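Local coordinates for sensor protein (Shewanella oneidensis, PDB 3LIC) that probably detects an extracellular signal as the sensor region of a membrane-bound histidine kinase and relays it to the kinase inside the cell, at residues 9-14 and 241-246; 19-24 and 176-181; 91-96 and 139-144; 215-220 and 233-238. All blocks are in the same frame, centred on the assembly; numbering follows the deposited sequence. Where two conformers were deposited one is given.

Contact 1. Residues 9-14 and 241-246; sequences RLYENL and VYLASV
L243 is the bump of this contact: it rises from its strand into a hollow of helix 2-46 bordered by L10, Y11 and L14, meeting each of these side chains at roughly a right angle. The helix and strand axes run in broadly the same direction, inclined by 41° and 8.1 Å apart at their closest. One methyl, L243 CD2, meets L10, 4.1 Å from L10 CB; the same methyl also sits over the rim of one face of the Y11 ring. The branch point presses on the phenol end of that ring, with L243 CG 3.6 Å from Y11 CZ. At the ring's edge, Y11 CE1 comes 3.7 Å from A244 O. L14 closes the hollow on the next helical turn: its CG stands anti to its own carbonyl carbon (chi1 -75°), and CD1 rests 3.7 Å from L243 CB. Farther along, the strand comes closer to the helix, and a small side chain fits this close approach: S245 CB meets L14 CB at 3.8 Å. Replacing Y11 by an alanine would probably strip one wall from the hollow, baring the flank of L243 and giving it freedom to shift. No hydrogen bond crosses between the two segments. S245 OG turns instead to Q231 and to S18, while L265 of the C-terminal helix also packs on L14 and L243. Cohesion therefore comes from leucine and ring carbon surfaces fitted together, and the buried serine hydroxyl is satisfied by neighbours of the interface.

Contact 2. Residues 19-24 and 176-181; sequences SHSASR and LGIAPS
R24 and S21, one helical turn apart on helix 2-46, both direct their polar ends at the carbonyl oxygen of L176. The arginine chain runs extended from CG to NE and lies alongside that carbonyl, which meets the guanidinium at its edge and in its plane. In the conformer given, one of two modelled, R24 NH1 is 2.8 Å from L176 O, with a nearly straight N-H...O angle of 165°; the donor is tilted 27° from the carbonyl plane. S21 OG appears to give a second bond to the same oxygen, but the hydroxyl is modelled too close to I178, so that bond is doubtful. The side chain of L176 adds apolar contact, its CG 3.5 Å from S21 O and its CD1 4.2 Å from R24 CB. G177 is the C-prime residue of the Schellman motif that ends helix 172-176, and its positive phi is the main reason for glycine; in this conformer of R24 a beta carbon would also crowd NH1. A helix leaves its last carbonyls without backbone partners within the helix; here a donor from another helix serves one of them, and the positive arginine probably also eases the partial negative charge gathered at that end.

Contact 3. Residues 91-96 and 139-144; sequences SPYVYR and EGAGNV
Two tyrosines of strand 92-96, Y93 and Y95, meet the loop residues A141 and G142. The van der Waals contacts come first. G142 CA lies over the centre of one face of the Y95 ring, 4.3 Å from the centroid and 7° off the ring normal, a CH-pi contact. Y93 touches the loop with two atoms: its CE2 is 4.0 Å from A141 CB, and its OH is 3.7 Å from G142 CA. The Y93 ring gets there because its CG is anti to the backbone N (chi1 173°). Glycine suits position 142, since a beta carbon would collide with the Y93 hydroxyl. No hydrogen bond joins the two segments directly; a water 2.7 Å from Y95 OH gives a weak bond to A141 O, and Y95 OH also pairs with N102. Y93 OH is hydrogen-bonded to D166, and G142 N to D138. Substituting a leucine for Y93 would probably leave D166 without its hydroxyl partner and the loop at G142 with less to rest on. A 1,2-ethanediol, probably from the crystallisation liquor, lies about 4 Å from the Y93 side chain and may mark a pocket; PDC sensor domains commonly bind ligands in such pockets, but none is established here. The loop, which joins strands 131-137 and 145-153, thus folds back to the far half of the six-stranded antiparallel sheet of a PDC domain.

Contact 4. Residues 215-220 and 233-238; sequences IKNIAF and SFVDDK
N217 and F234 bring their CA atoms to 4.9 Å where the chain entering helix 218-226 passes the end of strand 230-235, the outermost strand of the five-stranded sheet within this chain. The two backbones are not paired directly; a water bridges them, donating to K216 O and, at 2.7 Å, to S233 O. The asparagine side chain does what a neighbouring strand's peptide would do. V235 N gives a hydrogen bond to N217 OD1 (2.9 Å, N-H...O angle 162°), approaching in the plane of the amide carbonyl, and N217 ND2 returns a weak one to V235 O at 3.4 Å. ND2 is also bonded to D211 O, so both ends of the amide are engaged and its rotation is fixed. Asparagine fits because a short chain carries donor and acceptor together. Beside it, F220 and F234 run alongside each other with planes 11° apart, offset so that little of one ring lies over the other, with centroids 4.8 Å apart; F234 CD2 sits above the rim of the F220 ring, 3.5 Å from F220 CE2. F220 is swung toward the strand by a CG anti to its backbone N (chi1 -171°), while F234 also stacks on Y242 of the next strand. At the surface, the aliphatic part of K216 lies across V235, CD 4.0 Å from V235 CG1. The chemistry divides the work: the buried amide satisfies polar groups at the strand's edge that no further strand of this chain meets, and the two phenylalanines add apolar contact beside it.

In the fold
Contacts 1 and 2 share helix 2-46, their centres about 13 Å apart, with contact 2 farther along the helix. Contact 4 lies about 14 Å from contact 1, centre to centre, and touches it: strands 230-235 and 241-248 are neighbours in the five-stranded sheet, so helix 2-46 and helix 218-226 are both tied to one sheet. Contact 3 belongs to the six-stranded sheet, about 38 Å from contacts 1 and 4 between centres and beyond the chain's centre. Along the sequence contact 3 nests inside contact 2, and contacts 2 and 4 follow in series inside contact 1. Contact 1 ties the long N-terminal helix to the five-stranded sheet, which may offer a route for a signal toward the membrane.

Contact 1. Residues 9-14 and 241-246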
loop_
_atom_site.group_PDB
_atom_site.type_symbol
_atom_site.label_atom_id
_atom_site.label_comp_id
_atom_site.label_asym_id
_atom_site.label_seq_id
_atom_site.Cartn_x
_atom_site.Cartn_y
_atom_site.Cartn_z
ATOM N N ARG A 9 -15.624 -27.033 5.815
ATOM C CA ARG A 9 -16.253 -26.278 4.727
ATOM C C ARG A 9 -15.992 -24.785 4.928
ATOM O O ARG A 9 -15.755 -24.087 3.960
ATOM C CB ARG A 9 -17.776 -26.511 4.698
ATOM C CG ARG A 9 -18.525 -26.071 3.434
ATOM C CD ARG A 9 -19.978 -26.680 3.485
ATOM N NE ARG A 9 -19.998 -27.857 4.374
ATOM C CZ ARG A 9 -21.015 -28.195 5.158
ATOM N NH1 ARG A 9 -22.113 -27.473 5.140
ATOM N NH2 ARG A 9 -20.944 -29.263 5.959
ATOM N N LEU A 10 -16.093 -24.294 6.164
ATOM C CA LEU A 10 -15.810 -22.907 6.459
ATOM C C LEU A 10 -14.399 -22.515 6.027
ATOM O O LEU A 10 -14.194 -21.420 5.465
ATOM C CB LEU A 10 -16.013 -22.549 7.951
ATOM C CG LEU A 10 -17.472 -22.643 8.424
ATOM C CD1 LEU A 10 -17.610 -22.424 9.947
ATOM C CD2 LEU A 10 -18.411 -21.671 7.591
ATOM N N TYR A 11 -13.421 -23.378 6.308
ATOM C CA TYR A 11 -12.033 -23.070 5.947
ATOM C C TYR A 11 -11.829 -23.086 4.427
ATOM O O TYR A 11 -10.964 -22.346 3.887
ATOM C CB TYR A 11 -11.045 -24.027 6.608
ATOM C CG TYR A 11 -10.619 -23.576 7.993
ATOM C CD1 TYR A 11 -10.149 -22.263 8.218
ATOM C CD2 TYR A 11 -10.686 -24.459 9.089
ATOM C CE1 TYR A 11 -9.781 -21.862 9.489
ATOM C CE2 TYR A 11 -10.287 -24.064 10.365
ATOM C CZ TYR A 11 -9.839 -22.776 10.557
ATOM O OH TYR A 11 -9.437 -22.398 11.795
ATOM N N GLU A 12 -12.569 -23.952 3.739
ATOM C CA GLU A 12 -12.376 -24.046 2.290
ATOM C C GLU A 12 -12.873 -22.751 1.662
ATOM O O GLU A 12 -12.259 -22.240 0.779
ATOM C CB GLU A 12 -13.084 -25.279 1.717
ATOM C CG GLU A 12 -12.564 -26.557 2.381
ATOM C CD GLU A 12 -13.183 -27.831 1.818
ATOM O OE1 GLU A 12 -14.361 -27.775 1.354
ATOM O OE2 GLU A 12 -12.486 -28.875 1.867
ATOM N N ASN A 13 -13.967 -22.208 2.183
ATOM C CA ASN A 13 -14.552 -20.998 1.653
ATOM C C ASN A 13 -13.640 -19.827 1.976
ATOM O O ASN A 13 -13.394 -19.002 1.129
ATOM C CB ASN A 13 -15.931 -20.738 2.241
ATOM C CG ASN A 13 -16.962 -21.768 1.803
ATOM O OD1 ASN A 13 -16.728 -22.555 0.893
ATOM N ND2 ASN A 13 -18.109 -21.779 2.479
ATOM N N LEU A 14 -13.133 -19.781 3.205
ATOM C CA LEU A 14 -12.196 -18.726 3.596
ATOM C C LEU A 14 -10.959 -18.803 2.719
ATOM O O LEU A 14 -10.435 -17.740 2.373
ATOM C CB LEU A 14 -11.809 -18.755 5.093
ATOM C CG LEU A 14 -12.861 -18.257 6.084
ATOM C CD1 LEU A 14 -12.476 -18.682 7.507
ATOM C CD2 LEU A 14 -13.159 -16.715 6.063
ATOM N N VAL A 241 -13.181 -15.532 19.116
ATOM C CA VAL A 241 -12.475 -16.491 18.240
ATOM C C VAL A 241 -12.807 -16.261 16.758
ATOM O O VAL A 241 -13.993 -16.166 16.394
ATOM C CB VAL A 241 -12.877 -17.959 18.592
ATOM C CG1 VAL A 241 -11.943 -18.972 17.904
ATOM C CG2 VAL A 241 -12.803 -18.144 20.086
ATOM N N TYR A 242 -11.775 -16.180 15.920
ATOM C CA TYR A 242 -11.932 -16.052 14.474
ATOM C C TYR A 242 -11.427 -17.315 13.809
ATOM O O TYR A 242 -10.482 -17.917 14.288
ATOM C CB TYR A 242 -11.093 -14.884 13.948
ATOM C CG TYR A 242 -11.604 -13.542 14.365
ATOM C CD1 TYR A 242 -12.331 -12.744 13.481
ATOM C CD2 TYR A 242 -11.360 -13.067 15.626
ATOM C CE1 TYR A 242 -12.818 -11.500 13.869
ATOM C CE2 TYR A 242 -11.825 -11.867 16.019
ATOM C CZ TYR A 242 -12.549 -11.077 15.147
ATOM O OH TYR A 242 -12.985 -9.854 15.580
ATOM N N LEU A 243 -12.010 -17.672 12.673
ATOM C CA LEU A 243 -11.352 -18.548 11.742
ATOM C C LEU A 243 -10.709 -17.652 10.673
ATOM O O LEU A 243 -11.316 -16.654 10.248
ATOM C CB LEU A 243 -12.385 -19.534 11.133
ATOM C CG LEU A 243 -12.598 -20.894 11.851
ATOM C CD1 LEU A 243 -12.714 -20.794 13.341
ATOM C CD2 LEU A 243 -13.793 -21.612 11.241
ATOM N N ALA A 244 -9.482 -17.970 10.259
ATOM C CA ALA A 244 -8.695 -17.061 9.383
ATOM C C ALA A 244 -8.006 -17.857 8.306
ATOM O O ALA A 244 -7.673 -19.049 8.489
ATOM C CB ALA A 244 -7.672 -16.317 10.169
ATOM N N SER A 245 -7.806 -17.212 7.178
ATOM C CA SER A 245 -7.103 -17.816 6.094
ATOM C C SER A 245 -6.125 -16.798 5.570
ATOM O O SER A 245 -6.501 -15.656 5.306
ATOM C CB SER A 245 -8.083 -18.225 5.007
ATOM O OG SER A 245 -7.412 -18.802 3.936
ATOM N N VAL A 246 -4.877 -17.229 5.390
ATOM C CA VAL A 246 -3.770 -16.390 4.996
ATOM C C VAL A 246 -3.425 -16.813 3.594
ATOM O O VAL A 246 -3.271 -17.991 3.343
ATOM C CB VAL A 246 -2.531 -16.711 5.871
ATOM C CG1 VAL A 246 -1.248 -15.944 5.396
ATOM C CG2 VAL A 246 -2.831 -16.478 7.342
#

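Contact 2. Residues 19-24 and 176-181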
loop_
_atom_site.group_PDB
_atom_site.type_symbol
_atom_site.label_atom_id
_atom_site.label_comp_id
_atom_site.label_asym_id
_atom_site.label_seq_id
_atom_site.Cartn_x
_atom_site.Cartn_y
_atom_site.Cartn_z
ATOM N N SER A 19 -7.434 -16.296 -1.196
ATOM C CA SER A 19 -6.760 -16.514 -2.467
ATOM C C SER A 19 -7.208 -15.540 -3.573
ATOM O O SER A 19 -6.374 -14.998 -4.268
ATOM C CB SER A 19 -7.061 -17.918 -2.938
ATOM O OG SER A 19 -6.445 -18.115 -4.177
ATOM N N HIS A 20 -8.523 -15.368 -3.764
ATOM C CA HIS A 20 -9.074 -14.362 -4.701
ATOM C C HIS A 20 -8.644 -12.909 -4.338
ATOM O O HIS A 20 -8.283 -12.116 -5.212
ATOM C CB HIS A 20 -10.611 -14.443 -4.784
ATOM C CG HIS A 20 -11.123 -15.672 -5.506
ATOM N ND1 HIS A 20 -10.786 -16.964 -5.131
ATOM C CD2 HIS A 20 -11.971 -15.807 -6.559
ATOM C CE1 HIS A 20 -11.394 -17.833 -5.921
ATOM N NE2 HIS A 20 -12.116 -17.158 -6.799
ATOM N N SER A 21 -8.719 -12.576 -3.059
ATOM C CA SER A 21 -8.310 -11.280 -2.562
ATOM C C SER A 21 -6.802 -11.008 -2.646
ATOM O O SER A 21 -6.406 -9.860 -2.880
ATOM C CB SER A 21 -8.747 -11.131 -1.131
ATOM O OG SER A 21 -10.085 -10.745 -1.183
ATOM N N ALA A 22 -5.975 -12.030 -2.433
ATOM C CA ALA A 22 -4.524 -11.860 -2.614
ATOM C C ALA A 22 -4.288 -11.553 -4.091
ATOM O O ALA A 22 -3.376 -10.863 -4.492
ATOM C CB ALA A 22 -3.735 -13.186 -2.191
ATOM N N SER A 23 -5.112 -12.142 -4.911
ATOM C CA SER A 23 -5.044 -11.975 -6.324
ATOM C C SER A 23 -5.368 -10.552 -6.792
ATOM O O SER A 23 -4.656 -9.982 -7.620
ATOM C CB SER A 23 -6.096 -12.908 -6.934
ATOM O OG SER A 23 -5.595 -13.497 -8.063
ATOM N N ARG A 24 -6.504 -10.044 -6.369
ATOM C CA ARG A 24 -6.901 -8.658 -6.610
ATOM C C ARG A 24 -5.775 -7.730 -6.187
ATOM O O ARG A 24 -5.403 -6.798 -6.890
ATOM C CB ARG A 24 -8.152 -8.316 -5.784
ATOM C CG ARG A 24 -9.294 -9.349 -5.965
ATOM C CD ARG A 24 -10.712 -8.844 -5.629
ATOM N NE ARG A 24 -11.632 -9.833 -6.167
ATOM C CZ ARG A 24 -12.310 -10.734 -5.462
ATOM N NH1 ARG A 24 -12.269 -10.738 -4.140
ATOM N NH2 ARG A 24 -13.064 -11.610 -6.109
ATOM N N LEU A 176 -10.189 -5.133 -2.970
ATOM C CA LEU A 176 -9.925 -6.559 -2.694
ATOM C C LEU A 176 -11.201 -7.391 -2.565
ATOM O O LEU A 176 -11.142 -8.611 -2.745
ATOM C CB LEU A 176 -9.097 -6.736 -1.422
ATOM C CG LEU A 176 -7.565 -6.744 -1.670
ATOM C CD1 LEU A 176 -7.091 -5.639 -2.696
ATOM C CD2 LEU A 176 -6.821 -6.699 -0.310
ATOM N N GLY A 177 -12.334 -6.742 -2.285
ATOM C CA GLY A 177 -13.635 -7.411 -2.333
ATOM C C GLY A 177 -13.919 -8.137 -1.017
ATOM O O GLY A 177 -14.430 -9.224 -1.039
ATOM N N ILE A 178 -13.540 -7.524 0.106
ATOM C CA ILE A 178 -13.586 -8.067 1.434
ATOM C C ILE A 178 -14.048 -6.909 2.346
ATOM O O ILE A 178 -13.587 -5.723 2.221
ATOM C CB ILE A 178 -12.161 -8.538 1.930
ATOM C CG1 ILE A 178 -11.498 -9.506 0.955
ATOM C CG2 ILE A 178 -12.260 -9.340 3.180
ATOM C CD1 ILE A 178 -12.293 -10.866 0.729
ATOM N N ALA A 179 -14.936 -7.229 3.287
ATOM C CA ALA A 179 -15.454 -6.224 4.187
ATOM C C ALA A 179 -14.288 -5.716 5.029
ATOM O O ALA A 179 -13.470 -6.480 5.441
ATOM C CB ALA A 179 -16.554 -6.830 5.055
ATOM N N PRO A 180 -14.210 -4.393 5.283
ATOM C CA PRO A 180 -13.065 -3.913 6.051
ATOM C C PRO A 180 -12.781 -4.705 7.341
ATOM O O PRO A 180 -11.616 -4.950 7.651
ATOM C CB PRO A 180 -13.446 -2.458 6.417
ATOM C CG PRO A 180 -14.496 -2.045 5.415
ATOM C CD PRO A 180 -15.070 -3.308 4.769
ATOM N N SER A 181 -13.807 -5.052 8.123
ATOM C CA SER A 181 -13.547 -5.706 9.420
ATOM C C SER A 181 -12.990 -7.137 9.263
ATOM O O SER A 181 -12.490 -7.715 10.215
ATOM C CB SER A 181 -14.804 -5.725 10.333
ATOM O OG SER A 181 -15.772 -6.554 9.726
#

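Contact 3. Residues 91-96 and 139-144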
loop_
_atom_site.group_PDB
_atom_site.type_symbol
_atom_site.label_atom_id
_atom_site.label_comp_id
_atom_site.label_asym_id
_atom_site.label_seq_id
_atom_site.Cartn_x
_atom_site.Cartn_y
_atom_site.Cartn_z
ATOM N N SER A 91 8.204 19.466 -5.749
ATOM C CA SER A 91 7.523 18.205 -5.860
ATOM C C SER A 91 6.039 18.327 -6.144
ATOM O O SER A 91 5.184 18.032 -5.311
ATOM C CB SER A 91 7.849 17.309 -4.672
ATOM O OG SER A 91 6.980 16.185 -4.595
ATOM N N PRO A 92 5.722 18.708 -7.390
ATOM C CA PRO A 92 4.317 18.652 -7.828
ATOM C C PRO A 92 3.641 17.328 -7.449
ATOM O O PRO A 92 4.241 16.271 -7.594
ATOM C CB PRO A 92 4.439 18.736 -9.339
ATOM C CG PRO A 92 5.772 19.543 -9.542
ATOM C CD PRO A 92 6.668 19.063 -8.479
ATOM N N TYR A 93 2.379 17.386 -7.047
ATOM C CA TYR A 93 1.671 16.213 -6.569
ATOM C C TYR A 93 0.186 16.420 -6.781
ATOM O O TYR A 93 -0.328 17.482 -6.462
ATOM C CB TYR A 93 1.954 16.086 -5.058
ATOM C CG TYR A 93 1.163 15.024 -4.351
ATOM C CD1 TYR A 93 1.351 13.653 -4.651
ATOM C CD2 TYR A 93 0.259 15.365 -3.339
ATOM C CE1 TYR A 93 0.614 12.659 -3.988
ATOM C CE2 TYR A 93 -0.456 14.377 -2.669
ATOM C CZ TYR A 93 -0.289 13.054 -3.002
ATOM O OH TYR A 93 -0.992 12.114 -2.287
ATOM N N VAL A 94 -0.503 15.464 -7.393
ATOM C CA VAL A 94 -1.963 15.528 -7.537
ATOM C C VAL A 94 -2.631 14.338 -6.815
ATOM O O VAL A 94 -2.112 13.219 -6.841
ATOM C CB VAL A 94 -2.400 15.575 -9.042
ATOM C CG1 VAL A 94 -3.935 15.436 -9.194
ATOM C CG2 VAL A 94 -1.875 16.838 -9.745
ATOM N N TYR A 95 -3.780 14.550 -6.178
ATOM C CA TYR A 95 -4.440 13.455 -5.427
ATOM C C TYR A 95 -5.955 13.616 -5.588
ATOM O O TYR A 95 -6.426 14.711 -5.952
ATOM C CB TYR A 95 -4.004 13.385 -3.932
ATOM C CG TYR A 95 -4.461 14.551 -3.043
ATOM C CD1 TYR A 95 -5.647 14.486 -2.289
ATOM C CD2 TYR A 95 -3.691 15.725 -2.970
ATOM C CE1 TYR A 95 -6.084 15.630 -1.451
ATOM C CE2 TYR A 95 -4.060 16.815 -2.157
ATOM C CZ TYR A 95 -5.248 16.765 -1.400
ATOM O OH TYR A 95 -5.535 17.897 -0.632
ATOM N N ARG A 96 -6.698 12.507 -5.436
ATOM C CA ARG A 96 -8.163 12.599 -5.541
ATOM C C ARG A 96 -8.817 13.007 -4.199
ATOM O O ARG A 96 -8.506 12.453 -3.165
ATOM C CB ARG A 96 -8.816 11.399 -6.275
ATOM C CG ARG A 96 -9.290 10.219 -5.474
ATOM C CD ARG A 96 -9.133 8.876 -6.313
ATOM N NE ARG A 96 -9.655 9.086 -7.652
ATOM C CZ ARG A 96 -9.134 8.675 -8.804
ATOM N NH1 ARG A 96 -8.034 7.979 -8.892
ATOM N NH2 ARG A 96 -9.777 8.972 -9.905
ATOM N N GLU A 139 0.550 13.499 6.008
ATOM C CA GLU A 139 0.112 14.731 6.611
ATOM C C GLU A 139 0.657 15.917 5.900
ATOM O O GLU A 139 1.887 16.063 5.764
ATOM C CB GLU A 139 0.603 14.819 8.048
ATOM C CG GLU A 139 0.408 16.230 8.613
ATOM C CD GLU A 139 -0.054 16.192 10.043
ATOM O OE1 GLU A 139 0.825 16.241 10.937
ATOM O OE2 GLU A 139 -1.275 16.052 10.297
ATOM N N GLY A 140 -0.222 16.805 5.433
ATOM C CA GLY A 140 0.322 18.007 4.787
ATOM C C GLY A 140 0.225 17.845 3.287
ATOM O O GLY A 140 0.432 18.782 2.531
ATOM N N ALA A 141 -0.152 16.672 2.827
ATOM C CA ALA A 141 -0.246 16.494 1.390
ATOM C C ALA A 141 -1.485 15.730 1.167
ATOM O O ALA A 141 -2.549 16.307 1.171
ATOM C CB ALA A 141 0.971 15.776 0.798
ATOM N N GLY A 142 -1.376 14.431 0.976
ATOM C CA GLY A 142 -2.551 13.618 0.722
ATOM C C GLY A 142 -3.457 13.643 1.930
ATOM O O GLY A 142 -4.651 13.551 1.773
ATOM N N ASN A 143 -2.895 13.778 3.138
ATOM C CA ASN A 143 -3.697 13.744 4.367
ATOM C C ASN A 143 -4.580 12.504 4.528
ATOM O O ASN A 143 -5.687 12.599 5.028
ATOM C CB ASN A 143 -4.570 15.009 4.474
ATOM C CG ASN A 143 -3.749 16.215 4.834
ATOM O OD1 ASN A 143 -3.963 17.288 4.312
ATOM N ND2 ASN A 143 -2.761 16.037 5.683
ATOM N N VAL A 144 -4.128 11.363 4.031
ATOM C CA VAL A 144 -4.768 10.153 4.359
ATOM C C VAL A 144 -3.716 9.069 4.581
ATOM O O VAL A 144 -2.553 9.270 4.283
ATOM C CB VAL A 144 -5.693 9.705 3.229
ATOM C CG1 VAL A 144 -6.823 10.799 2.895
ATOM C CG2 VAL A 144 -4.845 9.361 1.994
HETATM O O HOH W 1 -3.365 19.304 -0.041
#

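Contact 4. Residues 215-220 and 233-238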
loop_
_atom_site.group_PDB
_atom_site.type_symbol
_atom_site.label_atom_id
_atom_site.label_comp_id
_atom_site.label_asym_id
_atom_site.label_seq_id
_atom_site.Cartn_x
_atom_site.Cartn_y
_atom_site.Cartn_z
ATOM N N ILE A 215 -2.024 -18.762 24.316
ATOM C CA ILE A 215 -1.838 -20.167 23.861
ATOM C C ILE A 215 -2.606 -20.480 22.585
ATOM O O ILE A 215 -2.115 -21.164 21.718
ATOM C CB ILE A 215 -2.253 -21.210 24.952
ATOM C CG1 ILE A 215 -1.176 -21.288 26.009
ATOM C CG2 ILE A 215 -2.406 -22.605 24.334
ATOM C CD1 ILE A 215 0.234 -21.440 25.387
ATOM N N LYS A 216 -3.822 -19.963 22.495
ATOM C CA LYS A 216 -4.664 -20.147 21.332
ATOM C C LYS A 216 -4.116 -19.566 20.048
ATOM O O LYS A 216 -4.464 -20.047 18.975
ATOM C CB LYS A 216 -6.050 -19.631 21.636
ATOM C CG LYS A 216 -6.554 -20.238 22.931
ATOM C CD LYS A 216 -7.975 -19.837 23.291
ATOM C CE LYS A 216 -7.940 -18.987 24.532
ATOM N NZ LYS A 216 -9.314 -18.819 25.073
ATOM N N ASN A 217 -3.212 -18.589 20.123
ATOM C CA ASN A 217 -2.751 -17.935 18.887
ATOM C C ASN A 217 -1.509 -18.494 18.285
ATOM O O ASN A 217 -1.062 -18.042 17.237
ATOM C CB ASN A 217 -2.575 -16.439 19.066
ATOM C CG ASN A 217 -3.885 -15.741 19.390
ATOM O OD1 ASN A 217 -4.989 -16.271 19.166
ATOM N ND2 ASN A 217 -3.769 -14.550 19.960
ATOM N N ILE A 218 -0.950 -19.498 18.938
ATOM C CA ILE A 218 0.343 -20.011 18.525
ATOM C C ILE A 218 0.355 -20.441 17.081
ATOM O O ILE A 218 1.251 -20.037 16.339
ATOM C CB ILE A 218 0.821 -21.171 19.420
ATOM C CG1 ILE A 218 0.987 -20.657 20.856
ATOM C CG2 ILE A 218 2.123 -21.846 18.804
ATOM C CD1 ILE A 218 1.471 -21.730 21.862
ATOM N N ALA A 219 -0.610 -21.275 16.668
ATOM C CA ALA A 219 -0.592 -21.780 15.291
ATOM C C ALA A 219 -0.793 -20.637 14.287
ATOM O O ALA A 219 -0.199 -20.632 13.204
ATOM C CB ALA A 219 -1.630 -22.893 15.083
ATOM N N PHE A 220 -1.637 -19.666 14.632
ATOM C CA PHE A 220 -1.809 -18.512 13.753
ATOM C C PHE A 220 -0.464 -17.759 13.690
ATOM O O PHE A 220 0.039 -17.448 12.611
ATOM C CB PHE A 220 -2.972 -17.621 14.239
ATOM C CG PHE A 220 -3.344 -16.527 13.280
ATOM C CD1 PHE A 220 -3.497 -16.798 11.943
ATOM C CD2 PHE A 220 -3.520 -15.203 13.732
ATOM C CE1 PHE A 220 -3.826 -15.813 11.036
ATOM C CE2 PHE A 220 -3.854 -14.189 12.833
ATOM C CZ PHE A 220 -4.012 -14.498 11.464
ATOM N N SER A 233 -7.252 -20.674 13.437
ATOM C CA SER A 233 -8.008 -19.724 14.197
ATOM C C SER A 233 -7.140 -18.943 15.162
ATOM O O SER A 233 -5.894 -19.095 15.207
ATOM C CB SER A 233 -9.181 -20.361 14.936
ATOM O OG SER A 233 -8.703 -21.405 15.705
ATOM N N PHE A 234 -7.823 -18.052 15.880
ATOM C CA PHE A 234 -7.166 -17.149 16.805
ATOM C C PHE A 234 -8.211 -16.385 17.586
ATOM O O PHE A 234 -9.380 -16.405 17.189
ATOM C CB PHE A 234 -6.181 -16.223 16.073
ATOM C CG PHE A 234 -6.806 -15.029 15.478
ATOM C CD1 PHE A 234 -7.105 -13.926 16.267
ATOM C CD2 PHE A 234 -7.061 -14.970 14.120
ATOM C CE1 PHE A 234 -7.657 -12.798 15.715
ATOM C CE2 PHE A 234 -7.619 -13.855 13.579
ATOM C CZ PHE A 234 -7.915 -12.761 14.382
ATOM N N VAL A 235 -7.798 -15.808 18.724
ATOM C CA VAL A 235 -8.629 -14.858 19.504
ATOM C C VAL A 235 -8.077 -13.408 19.451
ATOM O O VAL A 235 -6.848 -13.181 19.354
ATOM C CB VAL A 235 -8.810 -15.286 21.002
ATOM C CG1 VAL A 235 -9.166 -16.751 21.099
ATOM C CG2 VAL A 235 -7.550 -14.998 21.798
ATOM N N ASP A 236 -8.981 -12.432 19.501
ATOM C CA ASP A 236 -8.553 -11.038 19.609
ATOM C C ASP A 236 -8.559 -10.672 21.091
ATOM O O ASP A 236 -8.812 -11.550 21.942
ATOM C CB ASP A 236 -9.424 -10.089 18.773
ATOM C CG ASP A 236 -10.858 -9.966 19.292
ATOM O OD1 ASP A 236 -11.262 -10.552 20.341
ATOM O OD2 ASP A 236 -11.611 -9.267 18.599
ATOM N N ASP A 237 -8.307 -9.389 21.397
ATOM C CA ASP A 237 -8.275 -8.892 22.788
ATOM C C ASP A 237 -9.586 -9.099 23.589
ATOM O O ASP A 237 -9.543 -9.334 24.806
ATOM C CB ASP A 237 -7.839 -7.426 22.793
ATOM C CG ASP A 237 -6.778 -7.136 21.719
ATOM O OD1 ASP A 237 -5.879 -8.002 21.543
ATOM O OD2 ASP A 237 -6.841 -6.063 21.041
ATOM N N LYS A 238 -10.747 -9.020 22.941
ATOM C CA LYS A 238 -12.000 -9.188 23.675
ATOM C C LYS A 238 -12.331 -10.652 23.845
ATOM O O LYS A 238 -13.369 -11.012 24.426
ATOM C CB LYS A 238 -13.154 -8.471 22.980
ATOM C CG LYS A 238 -13.067 -6.919 23.034
ATOM C CD LYS A 238 -12.400 -6.267 21.761
ATOM C CE LYS A 238 -13.049 -4.887 21.402
ATOM N NZ LYS A 238 -13.227 -3.945 22.570
HETATM O O HOH W 2 -3.495 -19.999 16.142
#